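Local coordinates for putative agmatine deiminase (Streptococcus mutans, PDB 2EWO), which probably hydrolyses agmatine to N-carbamoylputrescine and ammonia, as an agmatine deiminase of the guanidino-group-modifying enzyme superfamily, at residues C275-P280 against A306-F311. Sequence-based numbering, arbitrary orientation.
Sequences CVTKEP and ASYLNF
Y308 lies against C275, T277 and the backbone of V276, joining two loops of the agmatine deiminase fold, a pseudo-symmetric propeller of the guanidino-group-modifying enzymes, through buried residues. Y308 is the second residue of a type I beta turn running from S307 to N310. The contact is mostly van der Waals, and no hydrogen bond crosses it.

The sulfur-aromatic part comes from C275. Its SG sits 4.4 Å from the centre of the Y308 ring, 43° off the ring normal, so it is neither stacked on the face nor in line with the edge. The C275 sulfur is brought near CD2 and CE2 of Y308 by a chi1 of 70°, which sets it between the backbone N and the carbonyl carbon. The carbonyl of the same residue meets the ring differently: C275 O lies near the ring plane, facing the edge at CD2 of Y308.

The apolar part belongs to T277. Its methyl CG2 touches the far end of the Y308 ring, 3.7 Å from CZ, and also meets the methyl CB of A306 at 4.2 Å.

Helix 328-338 packs on both partners through A331, while Y323 meets the Y308 ring with planes about 40° apart. The phenol oxygen of the buried Y308 is hydrogen-bonded to D328, which probably helps to fix the ring. On the T277 side, CG2 comes to 3.3 Å from Y308 OH.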
# COMPACT_ATOMS: atom_id res chain seq x y z
N CYS A 275 24.11 -28.96 21.78
CA CYS A 275 24.90 -28.03 22.57
C CYS A 275 24.33 -26.63 22.44
O CYS A 275 23.51 -26.35 21.56
CB CYS A 275 26.35 -28.02 22.10
SG CYS A 275 26.56 -27.25 20.48
N VAL A 276 24.78 -25.74 23.33
CA VAL A 276 24.36 -24.35 23.33
C VAL A 276 25.59 -23.48 23.09
O VAL A 276 26.71 -23.88 23.40
CB VAL A 276 23.71 -23.95 24.69
CG1 VAL A 276 22.34 -24.59 24.84
CG2 VAL A 276 24.61 -24.35 25.85
N THR A 277 25.38 -22.29 22.52
CA THR A 277 26.50 -21.40 22.26
C THR A 277 27.25 -21.13 23.57
O THR A 277 26.71 -21.34 24.66
CB THR A 277 26.02 -20.06 21.66
OG1 THR A 277 24.94 -19.54 22.45
CG2 THR A 277 25.56 -20.25 20.23
N LYS A 278 28.51 -20.70 23.46
CA LYS A 278 29.32 -20.39 24.64
C LYS A 278 29.40 -18.87 24.72
O LYS A 278 29.87 -18.30 25.71
CB LYS A 278 30.72 -21.01 24.48
CG LYS A 278 31.54 -21.17 25.79
CD LYS A 278 31.11 -22.37 26.65
CE LYS A 278 29.88 -22.08 27.52
NZ LYS A 278 30.12 -21.04 28.57
N GLU A 279 28.93 -18.22 23.66
CA GLU A 279 28.90 -16.76 23.56
C GLU A 279 27.62 -16.31 22.88
O GLU A 279 27.39 -16.60 21.70
CB GLU A 279 30.09 -16.25 22.75
CG GLU A 279 31.36 -16.08 23.56
CD GLU A 279 31.21 -15.06 24.68
OE1 GLU A 279 30.79 -13.92 24.38
OE2 GLU A 279 31.52 -15.40 25.84
N PRO A 280 26.76 -15.59 23.62
CA PRO A 280 25.49 -15.10 23.08
C PRO A 280 25.68 -14.06 21.96
O PRO A 280 26.63 -13.27 21.98
CB PRO A 280 24.81 -14.49 24.30
CG PRO A 280 26.00 -13.95 25.08
CD PRO A 280 26.98 -15.09 24.99
N ALA A 306 20.16 -17.74 20.62
CA ALA A 306 20.88 -18.42 19.53
C ALA A 306 20.94 -19.91 19.90
O ALA A 306 21.90 -20.37 20.51
CB ALA A 306 22.29 -17.84 19.37
N SER A 307 19.89 -20.65 19.52
CA SER A 307 19.78 -22.08 19.82
C SER A 307 20.01 -22.95 18.58
O SER A 307 19.52 -22.65 17.49
CB SER A 307 18.39 -22.35 20.42
OG SER A 307 18.23 -23.70 20.81
N TYR A 308 20.78 -24.03 18.74
CA TYR A 308 21.07 -24.94 17.63
C TYR A 308 19.90 -25.91 17.41
O TYR A 308 19.84 -26.61 16.40
CB TYR A 308 22.36 -25.74 17.91
CG TYR A 308 23.63 -24.91 17.98
CD1 TYR A 308 24.16 -24.31 16.84
CD2 TYR A 308 24.27 -24.68 19.21
CE1 TYR A 308 25.30 -23.50 16.91
CE2 TYR A 308 25.41 -23.87 19.29
CZ TYR A 308 25.92 -23.28 18.14
OH TYR A 308 27.03 -22.46 18.21
N LEU A 309 18.97 -25.92 18.35
CA LEU A 309 17.81 -26.79 18.27
C LEU A 309 16.86 -26.26 17.19
O LEU A 309 15.90 -26.93 16.79
CB LEU A 309 17.12 -26.86 19.62
CG LEU A 309 16.39 -28.16 19.99
CD1 LEU A 309 15.10 -28.28 19.19
CD2 LEU A 309 17.31 -29.35 19.73
N ASN A 310 17.13 -25.04 16.73
CA ASN A 310 16.33 -24.39 15.70
C ASN A 310 16.78 -24.84 14.32
O ASN A 310 17.30 -24.05 13.53
CB ASN A 310 16.47 -22.86 15.82
CG ASN A 310 15.43 -22.24 16.73
OD1 ASN A 310 14.31 -21.92 16.29
ND2 ASN A 310 15.78 -22.08 18.00
N PHE A 311 16.60 -26.12 14.03
CA PHE A 311 16.98 -26.66 12.74
C PHE A 311 15.76 -27.24 12.01
O PHE A 311 14.77 -27.67 12.63
CB PHE A 311 18.10 -27.73 12.91
CG PHE A 311 17.76 -28.84 13.88
CD1 PHE A 311 17.04 -29.95 13.45
CD2 PHE A 311 18.07 -28.72 15.23
CE1 PHE A 311 16.63 -30.92 14.35
CE2 PHE A 311 17.66 -29.69 16.14
CZ PHE A 311 16.94 -30.79 15.70